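Local coordinates for protein kinase A regulatory subunit, putative (Trypanosoma cruzi, PDB 6FTF) that probably holds the catalytic subunit of a cAMP-independent protein kinase A in check until nucleoside analogues such as 7-cyano-7-deazainosine fill its two cyclic nucleotide-binding domains, at residues D70-A75 / T107-L112; G167-Y172 / G269-V274; N240-V245 / N289-G294. One frame throughout, in Å; residues are numbered along the deposited sequence. Where two conformers were deposited one is given.

Contact 1: D70-A75 / T107-L112. With 7CI (7-cyano-7-deazainosine), chain F.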
loop_
_atom_site.group_PDB
_atom_site.type_symbol
_atom_site.label_atom_id
_atom_site.label_comp_id
_atom_site.label_asym_id
_atom_site.label_seq_id
_atom_site.Cartn_x
_atom_site.Cartn_y
_atom_site.Cartn_z
ATOM N N ASP A 70 10.854 8.561 24.250
ATOM C CA ASP A 70 11.971 7.719 23.852
ATOM C C ASP A 70 12.235 7.891 22.363
ATOM O O ASP A 70 11.309 8.033 21.560
ATOM C CB ASP A 70 11.641 6.242 24.057
ATOM C CG ASP A 70 11.654 5.806 25.500
ATOM O OD1 ASP A 70 12.124 6.558 26.384
ATOM O OD2 ASP A 70 11.195 4.658 25.736
ATOM N N CYS A 71 13.506 7.839 21.989
ATOM C CA CYS A 71 13.890 7.803 20.581
ATOM C C CYS A 71 14.142 6.361 20.166
ATOM O O CYS A 71 14.981 5.678 20.759
ATOM C CB CYS A 71 15.142 8.639 20.329
ATOM S SG CYS A 71 14.864 10.389 20.532
ATOM N N ILE A 72 13.375 5.879 19.190
ATOM C CA ILE A 72 13.639 4.560 18.624
ATOM C C ILE A 72 14.984 4.561 17.910
ATOM O O ILE A 72 15.737 3.582 17.965
ATOM C CB ILE A 72 12.482 4.137 17.697
ATOM C CG1 ILE A 72 11.176 4.038 18.489
ATOM C CG2 ILE A 72 12.793 2.815 17.009
ATOM C CD1 ILE A 72 9.943 3.798 17.661
ATOM N N MET A 73 15.292 5.650 17.210
ATOM C CA MET A 73 16.564 5.851 16.536
ATOM C C MET A 73 16.774 7.353 16.441
ATOM O O MET A 73 15.821 8.134 16.517
ATOM C CB MET A 73 16.589 5.176 15.160
ATOM C CG MET A 73 15.502 5.626 14.213
ATOM S SD MET A 73 15.383 4.601 12.716
ATOM C CE MET A 73 14.653 3.125 13.408
ATOM N N GLU A 74 18.035 7.746 16.295
ATOM C CA GLU A 74 18.415 9.153 16.286
ATOM C C GLU A 74 19.268 9.460 15.070
ATOM O O GLU A 74 20.136 8.668 14.692
ATOM C CB GLU A 74 19.182 9.515 17.561
ATOM C CG GLU A 74 18.351 9.355 18.826
ATOM C CD GLU A 74 19.153 9.606 20.092
ATOM O OE1 GLU A 74 19.855 10.639 20.154
ATOM O OE2 GLU A 74 19.086 8.762 21.015
ATOM N N ALA A 75 19.024 10.626 14.485
ATOM C CA ALA A 75 19.756 11.041 13.294
ATOM C C ALA A 75 21.252 10.875 13.514
ATOM O O ALA A 75 21.791 11.291 14.548
ATOM C CB ALA A 75 19.428 12.500 12.977
ATOM N N THR A 107 2.738 1.046 10.549
ATOM C CA THR A 107 3.791 1.609 9.722
ATOM C C THR A 107 5.157 1.154 10.210
ATOM O O THR A 107 5.313 0.605 11.309
ATOM C CB THR A 107 3.725 3.136 9.674
ATOM O OG1 THR A 107 4.080 3.711 10.931
ATOM C CG2 THR A 107 2.342 3.604 9.234
ATOM N N ALA A 108 6.151 1.389 9.368
ATOM C CA ALA A 108 7.525 0.981 9.605
ATOM C C ALA A 108 8.433 2.183 9.812
ATOM O O ALA A 108 8.232 3.247 9.212
ATOM C CB ALA A 108 8.056 0.234 8.377
ATOM N N VAL A 109 9.472 1.992 10.623
ATOM C CA VAL A 109 10.600 2.913 10.680
ATOM C C VAL A 109 11.895 2.126 10.564
ATOM O O VAL A 109 12.012 0.994 11.048
ATOM C CB VAL A 109 10.625 3.824 11.929
ATOM C CG1 VAL A 109 9.471 4.821 11.879
ATOM C CG2 VAL A 109 10.619 3.005 13.213
ATOM N N GLY A 110 12.888 2.753 9.930
ATOM C CA GLY A 110 14.183 2.148 9.704
ATOM C C GLY A 110 14.391 1.639 8.300
ATOM O O GLY A 110 15.496 1.193 7.964
ATOM N N GLU A 111 13.359 1.691 7.467
ATOM C CA GLU A 111 13.466 1.125 6.133
ATOM C C GLU A 111 14.339 1.961 5.213
ATOM O O GLU A 111 14.971 1.414 4.314
ATOM C CB GLU A 111 12.069 0.912 5.540
ATOM C CG GLU A 111 11.431 2.097 4.840
ATOM C CD GLU A 111 11.101 3.278 5.717
ATOM O OE1 GLU A 111 10.893 4.373 5.117
ATOM O OE2 GLU A 111 11.020 3.136 6.956
ATOM N N LEU A 112 14.380 3.269 5.422
ATOM C CA LEU A 112 15.202 4.126 4.578
ATOM C C LEU A 112 16.670 3.740 4.705
ATOM O O LEU A 112 17.395 3.615 3.707
ATOM C CB LEU A 112 14.973 5.572 5.013
ATOM C CG LEU A 112 15.498 6.730 4.179
ATOM C CD1 LEU A 112 14.929 6.720 2.788
ATOM C CD2 LEU A 112 15.098 8.016 4.859
HETATM C C1 7CI F . 11.390 7.684 8.599
HETATM N N1 7CI F . 11.533 8.870 7.697
HETATM O O1 7CI F . 12.285 7.839 9.689
HETATM C C2 7CI F . 10.509 9.474 7.090
HETATM N N2 7CI F . 9.187 9.173 7.088
HETATM O O2 7CI F . 10.992 5.398 8.421
HETATM C C3 7CI F . 8.362 9.943 6.356
HETATM N N3 7CI F . 8.858 11.030 5.624
HETATM O O3 7CI F . 13.554 4.919 8.188
HETATM C C4 7CI F . 10.182 11.340 5.614
HETATM N N4 7CI F . 14.254 12.259 5.662
HETATM C C5 7CI F . 11.074 10.566 6.357
HETATM O O5 7CI F . 10.540 12.333 4.916
HETATM C C6 7CI F . 12.501 10.591 6.595
HETATM C C7 7CI F . 12.708 9.507 7.460
HETATM C C8 7CI F . 13.459 11.505 6.085
HETATM C C9 7CI F . 11.751 6.432 7.944
HETATM C C10 7CI F . 13.144 6.290 8.270
HETATM C C11 7CI F . 13.187 6.754 9.712
HETATM C C12 7CI F . 14.630 7.235 10.189
HETATM O O4 7CI F . 15.185 8.116 9.235
#
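The phosphate-binding cassette of the first cyclic nucleotide-binding domain opens at V109 and G110, and M73 packs against both with its terminal methyl. M73 CE lies 4.0 Å from V109 CG2 and 3.9 Å from G110 CA. It gets there because the chain leaves the backbone with CG between N and the carbonyl carbon (chi1 58°) and then bends at chi3 (73°). I72 adds a looser methyl contact, its CG2 4.4 Å from V109 CG2. The two segments belong to different sheets of the jelly-roll beta barrel: strand 71-73 borders one, paired with V124, and strand 108-109 borders the other, paired with Y84. On the ligand side, M73 SD rests 3.7 Å from C12 of 7-cyano-7-deazainosine. The GEL sequence of 110-112 then grips the ribose. G110 N donates to O3 at 2.9 Å in a bent bond, L112 N reaches the same O3 weakly at 3.3 Å, and the ribose hydroxyl O2 donates to E111 OE2 at 2.7 Å. E111 bends at chi2, bringing OE2 to the O2 hydroxyl. K95, E113 and A122 bind the nucleoside too.

Contact 2: G167-Y172 / G269-V274. With 7CI (7-cyano-7-deazainosine), chain F.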
loop_
_atom_site.group_PDB
_atom_site.type_symbol
_atom_site.label_atom_id
_atom_site.label_comp_id
_atom_site.label_asym_id
_atom_site.label_seq_id
_atom_site.Cartn_x
_atom_site.Cartn_y
_atom_site.Cartn_z
ATOM N N GLY A 167 -0.952 14.412 -6.504
ATOM C CA GLY A 167 -0.129 15.601 -6.411
ATOM C C GLY A 167 0.111 16.084 -5.002
ATOM O O GLY A 167 1.095 16.795 -4.762
ATOM N N GLY A 168 -0.749 15.717 -4.071
ATOM C CA GLY A 168 -0.541 16.095 -2.689
ATOM C C GLY A 168 0.422 15.216 -1.913
ATOM O O GLY A 168 0.801 15.598 -0.798
ATOM N N LEU A 169 0.812 14.056 -2.454
ATOM C CA LEU A 169 1.793 13.189 -1.799
ATOM C C LEU A 169 3.202 13.734 -2.039
ATOM O O LEU A 169 3.526 14.174 -3.138
ATOM C CB LEU A 169 1.710 11.764 -2.369
ATOM C CG LEU A 169 0.434 10.928 -2.193
ATOM C CD1 LEU A 169 0.641 9.499 -2.709
ATOM C CD2 LEU A 169 -0.063 10.916 -0.757
ATOM N N ASP A 170 4.065 13.710 -1.003
ATOM C CA ASP A 170 5.480 14.047 -1.195
ATOM C C ASP A 170 6.233 12.852 -1.777
ATOM O O ASP A 170 5.649 11.792 -1.982
ATOM C CB ASP A 170 6.126 14.582 0.085
ATOM C CG ASP A 170 6.113 13.590 1.230
ATOM O OD1 ASP A 170 6.080 12.362 1.013
ATOM O OD2 ASP A 170 6.135 14.056 2.390
ATOM N N SER A 171 7.547 13.005 -2.034
ATOM C CA SER A 171 8.314 11.934 -2.667
ATOM C C SER A 171 8.225 10.671 -1.831
ATOM O O SER A 171 7.977 9.593 -2.352
ATOM C CB SER A 171 9.786 12.336 -2.867
ATOM O OG SER A 171 10.484 11.327 -3.609
ATOM N N TYR A 172 8.437 10.809 -0.513
ATOM C CA TYR A 172 8.391 9.670 0.404
ATOM C C TYR A 172 7.082 8.922 0.243
ATOM O O TYR A 172 7.071 7.697 0.163
ATOM C CB TYR A 172 8.554 10.140 1.855
ATOM C CG TYR A 172 8.639 9.007 2.856
ATOM C CD1 TYR A 172 7.494 8.474 3.448
ATOM C CD2 TYR A 172 9.861 8.449 3.210
ATOM C CE1 TYR A 172 7.569 7.430 4.364
ATOM C CE2 TYR A 172 9.939 7.410 4.122
ATOM C CZ TYR A 172 8.786 6.906 4.678
ATOM O OH TYR A 172 8.828 5.878 5.598
ATOM N N GLY A 269 -4.242 6.582 2.077
ATOM C CA GLY A 269 -4.888 7.250 3.178
ATOM C C GLY A 269 -4.844 8.761 3.066
ATOM O O GLY A 269 -5.851 9.450 3.265
ATOM N N PRO A 270 -3.676 9.317 2.733
ATOM C CA PRO A 270 -3.570 10.783 2.645
ATOM C C PRO A 270 -4.376 11.414 1.510
ATOM O O PRO A 270 -4.556 12.641 1.514
ATOM C CB PRO A 270 -2.063 11.026 2.470
ATOM C CG PRO A 270 -1.417 9.799 3.005
ATOM C CD PRO A 270 -2.353 8.669 2.688
ATOM N N VAL A 271 -4.866 10.636 0.544
ATOM C CA VAL A 271 -5.661 11.198 -0.539
ATOM C C VAL A 271 -7.089 10.672 -0.536
ATOM O O VAL A 271 -7.813 10.858 -1.511
ATOM C CB VAL A 271 -4.989 11.029 -1.915
ATOM C CG1 VAL A 271 -3.660 11.792 -1.954
ATOM C CG2 VAL A 271 -4.790 9.573 -2.243
ATOM N N ILE A 272 -7.523 10.041 0.552
ATOM C CA ILE A 272 -8.896 9.545 0.605
ATOM C C ILE A 272 -9.894 10.676 0.397
ATOM O O ILE A 272 -10.896 10.500 -0.307
ATOM C CB ILE A 272 -9.139 8.751 1.902
ATOM C CG1 ILE A 272 -8.503 7.367 1.778
ATOM C CG2 ILE A 272 -10.627 8.621 2.198
ATOM C CD1 ILE A 272 -8.500 6.565 3.067
ATOM N N ASP A 273 -9.653 11.848 0.988
ATOM C CA ASP A 273 -10.597 12.940 0.787
ATOM C C ASP A 273 -10.601 13.427 -0.658
ATOM O O ASP A 273 -11.646 13.860 -1.156
ATOM C CB ASP A 273 -10.333 14.067 1.787
ATOM C CG ASP A 273 -10.723 13.680 3.218
ATOM O OD1 ASP A 273 -11.792 13.059 3.405
ATOM O OD2 ASP A 273 -9.960 13.993 4.156
ATOM N N VAL A 274 -9.479 13.323 -1.366
ATOM C CA VAL A 274 -9.472 13.617 -2.795
ATOM C C VAL A 274 -10.352 12.617 -3.543
ATOM O O VAL A 274 -11.161 12.990 -4.398
ATOM C CB VAL A 274 -8.030 13.620 -3.334
ATOM C CG1 VAL A 274 -8.007 13.786 -4.850
ATOM C CG2 VAL A 274 -7.227 14.733 -2.662
HETATM C C1 7CI F . 11.390 7.684 8.599
HETATM N N1 7CI F . 11.533 8.870 7.697
HETATM O O1 7CI F . 12.285 7.839 9.689
HETATM C C2 7CI F . 10.509 9.474 7.090
HETATM N N2 7CI F . 9.187 9.173 7.088
HETATM O O2 7CI F . 10.992 5.398 8.421
HETATM C C3 7CI F . 8.362 9.943 6.356
HETATM N N3 7CI F . 8.858 11.030 5.624
HETATM O O3 7CI F . 13.554 4.919 8.188
HETATM C C4 7CI F . 10.182 11.340 5.614
HETATM N N4 7CI F . 14.254 12.259 5.662
HETATM C C5 7CI F . 11.074 10.566 6.357
HETATM O O5 7CI F . 10.540 12.333 4.916
HETATM C C6 7CI F . 12.501 10.591 6.595
HETATM C C7 7CI F . 12.708 9.507 7.460
HETATM C C8 7CI F . 13.459 11.505 6.085
HETATM C C9 7CI F . 11.751 6.432 7.944
HETATM C C10 7CI F . 13.144 6.290 8.270
HETATM C C11 7CI F . 13.187 6.754 9.712
HETATM C C12 7CI F . 14.630 7.235 10.189
HETATM O O4 7CI F . 15.185 8.116 9.235
#
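L169 lays its CD2 methyl over the corner formed by P270 and V271, 3.8 Å from P270 CB and 3.9 Å from V271 CG1. Its CB leaves the backbone to the flank of the contact; with CD1 continuing the chain (chi2 -174°), CD2 is the branch that turns to P270 and V271. The leucine crosses both of these side chains at about a right angle, and CD2 does nearly all the touching, with L169 CG a little farther from V271 CG1. The contact is purely apolar, and polar groups are bonded elsewhere. I272 N bonds to G269 O at 3.2 Å, a turn leading into helix 272-275, with V271 at the N-cap position. D170 is the N-cap of helix 171-178, and its OD1 receives E173 N. Two residues on, Y172 takes CG anti to its own N (chi1 -175°) and turns its ring face to the base of 7-cyano-7-deazainosine. C3 of the base lies 3.2 Å above the ring plane, over the centre, and the two flat groups are almost parallel. Y172 OH bonds to E111 OE1 and to K103 NZ, which should fix how the ring lies on the base. The arrangement recalls the aromatic cap over the base in the RI-alpha regulatory subunit. Helix 171-178 runs on into strand 181-186 of the second cyclic nucleotide-binding domain, while segment 269-274 follows helix 264-268, on which I272 packs through F264 and E265.

Contact 3: N240-V245 / N289-G294. With 7CI (7-cyano-7-deazainosine), chain E.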
loop_
_atom_site.group_PDB
_atom_site.type_symbol
_atom_site.label_atom_id
_atom_site.label_comp_id
_atom_site.label_asym_id
_atom_site.label_seq_id
_atom_site.Cartn_x
_atom_site.Cartn_y
_atom_site.Cartn_z
ATOM N N ASN A 240 -16.491 2.547 0.084
ATOM C CA ASN A 240 -17.856 2.346 0.552
ATOM C C ASN A 240 -18.189 0.888 0.830
ATOM O O ASN A 240 -19.349 0.569 1.119
ATOM C CB ASN A 240 -18.828 3.012 -0.415
ATOM C CG ASN A 240 -18.714 4.523 -0.374
ATOM O OD1 ASN A 240 -18.533 5.102 0.713
ATOM N ND2 ASN A 240 -18.819 5.177 -1.520
ATOM N N ASN A 241 -17.199 0.005 0.790
ATOM C CA ASN A 241 -17.323 -1.370 1.272
ATOM C C ASN A 241 -18.473 -2.132 0.610
ATOM O O ASN A 241 -19.363 -2.676 1.273
ATOM C CB ASN A 241 -17.458 -1.396 2.794
ATOM C CG ASN A 241 -16.203 -0.981 3.487
ATOM O OD1 ASN A 241 -15.113 -1.409 3.138
ATOM N ND2 ASN A 241 -16.349 -0.135 4.488
ATOM N N HIS A 242 -18.406 -2.228 -0.716
ATOM C CA HIS A 242 -19.403 -2.996 -1.457
ATOM C C HIS A 242 -18.730 -3.695 -2.635
ATOM O O HIS A 242 -17.610 -3.350 -3.029
ATOM C CB HIS A 242 -20.586 -2.121 -1.906
ATOM C CG HIS A 242 -20.188 -0.947 -2.747
ATOM N ND1 HIS A 242 -19.766 -1.070 -4.051
ATOM C CD2 HIS A 242 -20.127 0.377 -2.463
ATOM C CE1 HIS A 242 -19.457 0.125 -4.526
ATOM N NE2 HIS A 242 -19.670 1.022 -3.583
ATOM N N ARG A 243 -19.419 -4.681 -3.199
ATOM C CA ARG A 243 -18.927 -5.358 -4.391
ATOM C C ARG A 243 -18.973 -4.411 -5.586
ATOM O O ARG A 243 -19.614 -3.372 -5.568
ATOM C CB ARG A 243 -19.724 -6.644 -4.641
ATOM C CG ARG A 243 -19.552 -7.685 -3.539
ATOM C CD ARG A 243 -20.314 -8.953 -3.820
ATOM N NE ARG A 243 -19.676 -9.826 -4.804
ATOM C CZ ARG A 243 -18.807 -10.789 -4.511
ATOM N NH1 ARG A 243 -18.388 -10.982 -3.287
ATOM N NH2 ARG A 243 -18.342 -11.570 -5.478
ATOM N N THR A 244 -18.283 -4.782 -6.654
ATOM C CA THR A 244 -18.165 -3.879 -7.793
ATOM C C THR A 244 -19.515 -3.663 -8.460
ATOM O O THR A 244 -20.319 -4.586 -8.620
ATOM C CB THR A 244 -17.133 -4.382 -8.801
ATOM O OG1 THR A 244 -17.529 -5.668 -9.243
ATOM C CG2 THR A 244 -15.734 -4.447 -8.210
ATOM N N VAL A 245 -19.754 -2.419 -8.835
ATOM C CA VAL A 245 -21.025 -1.970 -9.365
ATOM C C VAL A 245 -20.950 -1.625 -10.834
ATOM O O VAL A 245 -21.943 -1.164 -11.407
ATOM C CB VAL A 245 -21.590 -0.807 -8.526
ATOM C CG1 VAL A 245 -22.058 -1.327 -7.176
ATOM C CG2 VAL A 245 -20.533 0.269 -8.305
ATOM N N ASN A 289 -26.764 7.272 -7.710
ATOM C CA ASN A 289 -28.047 6.581 -7.689
ATOM C C ASN A 289 -27.919 5.145 -7.182
ATOM O O ASN A 289 -28.828 4.639 -6.507
ATOM C CB ASN A 289 -28.683 6.620 -9.071
ATOM C CG ASN A 289 -30.020 5.953 -9.087
ATOM O OD1 ASN A 289 -30.195 4.889 -9.688
ATOM N ND2 ASN A 289 -30.974 6.549 -8.388
ATOM N N VAL A 290 -26.813 4.465 -7.504
ATOM C CA VAL A 290 -26.551 3.152 -6.924
ATOM C C VAL A 290 -26.575 3.248 -5.411
ATOM O O VAL A 290 -27.177 2.417 -4.716
ATOM C CB VAL A 290 -25.195 2.615 -7.422
ATOM C CG1 VAL A 290 -24.772 1.388 -6.639
ATOM C CG2 VAL A 290 -25.259 2.260 -8.871
ATOM N N LEU A 291 -25.899 4.259 -4.867
ATOM C CA LEU A 291 -25.847 4.394 -3.421
ATOM C C LEU A 291 -27.216 4.727 -2.864
ATOM O O LEU A 291 -27.616 4.185 -1.822
ATOM C CB LEU A 291 -24.835 5.465 -3.001
ATOM C CG LEU A 291 -23.371 5.181 -3.318
ATOM C CD1 LEU A 291 -22.540 6.371 -2.876
ATOM C CD2 LEU A 291 -22.897 3.904 -2.651
ATOM N N LYS A 292 -27.943 5.619 -3.527
ATOM C CA LYS A 292 -29.224 6.053 -2.995
ATOM C C LYS A 292 -30.213 4.900 -2.947
ATOM O O LYS A 292 -31.001 4.794 -2.001
ATOM C CB LYS A 292 -29.771 7.180 -3.855
ATOM C CG LYS A 292 -31.020 7.787 -3.255
ATOM C CD LYS A 292 -31.430 9.026 -3.997
ATOM C CE LYS A 292 -32.724 8.785 -4.737
ATOM N NZ LYS A 292 -33.177 9.989 -5.494
ATOM N N THR A 293 -30.190 4.030 -3.952
ATOM C CA THR A 293 -31.141 2.928 -4.035
ATOM C C THR A 293 -30.628 1.644 -3.411
ATOM O O THR A 293 -31.376 0.658 -3.379
ATOM C CB THR A 293 -31.539 2.648 -5.480
ATOM O OG1 THR A 293 -30.393 2.248 -6.242
ATOM C CG2 THR A 293 -32.158 3.878 -6.112
ATOM N N GLY A 294 -29.396 1.627 -2.913
ATOM C CA GLY A 294 -28.874 0.459 -2.237
ATOM C C GLY A 294 -28.545 -0.699 -3.147
ATOM O O GLY A 294 -28.585 -1.851 -2.704
HETATM C C1 7CI E . -15.879 2.734 -11.568
HETATM N N1 7CI E . -17.291 3.269 -11.500
HETATM O O1 7CI E . -15.912 1.337 -11.759
HETATM C C2 7CI E . -17.649 4.470 -11.923
HETATM N N2 7CI E . -16.901 5.429 -12.518
HETATM O O2 7CI E . -13.790 3.142 -10.532
HETATM C C3 7CI E . -17.526 6.545 -12.943
HETATM N N3 7CI E . -18.892 6.748 -12.691
HETATM O O3 7CI E . -14.423 1.539 -8.503
HETATM C C4 7CI E . -19.656 5.806 -12.057
HETATM N N4 7CI E . -21.812 2.718 -10.168
HETATM C C5 7CI E . -19.050 4.592 -11.670
HETATM O O5 7CI E . -20.865 6.097 -11.836
HETATM C C6 7CI E . -19.494 3.353 -11.040
HETATM C C7 7CI E . -18.340 2.583 -10.982
HETATM C C8 7CI E . -20.761 3.012 -10.569
HETATM C C9 7CI E . -15.136 2.958 -10.296
HETATM C C10 7CI E . -15.411 1.755 -9.555
HETATM C C11 7CI E . -15.285 0.686 -10.662
HETATM C C12 7CI E . -16.045 -0.666 -10.350
HETATM O O4 7CI E . -17.323 -0.398 -9.886
#
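V245 and V290 supply the apolar part of the contact, meeting CG1 to CG1 at 3.9 Å. Each valine also sends its other methyl to the nitrile of the second 7-cyano-7-deazainosine: V245 CG2 lies 3.3 Å from N4 and V290 CG2 3.7 Å from it. With CG1 anti to the backbone N (chi1 169°), V290 can touch V245 and ligand at once. L291, one residue on, extends its branched end toward N240 and H242. Its CD2 comes 4.4 Å from H242 NE2, approaching the imidazole ring obliquely.

Hydrogen bonds form within the segments. H242 ND1 donates to R243 O at 2.8 Å, almost straight (176°) and in the imidazole plane, while NE2 bonds to Y287 OH of helix 285-293. Both ring nitrogens are thus engaged, which should hold the imidazole against rotation. At the C-terminal end of that helix N289 O takes T293 N and T293 OG1 from opposite faces of its plane, and G294 completes a Schellman motif. Within these segments the backbone gives the ligand one weak bond, V245 N to O4 at 3.3 Å; G234 N, L236 N and K283 O bind it too.

Methyls of the helix meet a valine and two polar side chains of the loop, joined by the H242 to Y287 bond, and N4 lies against methyls of both valines, consistent with helix 285-293 acting as a lid on the second site.

Contacts 1 and 3 serve the two nucleoside sites, on opposite sides of the chain's centre with nearest atoms about 19 Å apart; contact 2 lies closer to the middle of the chain. Contact 1 is wholly buried and joins border strands of the two sheets of one jelly-roll barrel, whereas contacts 2 and 3 mix buried aliphatic groups with exposed partners at loop-helix junctions. Contacts 1 and 2 share one ligand: contact 1 bonds its ribose, while Y172 of contact 2 lies over its base and touches E111. Contact 3 attends to the other ligand chiefly through its nitrile. Contacts 2 and 3 do not touch, but consecutive helices, 272-275 and 285-293, carry one segment of each.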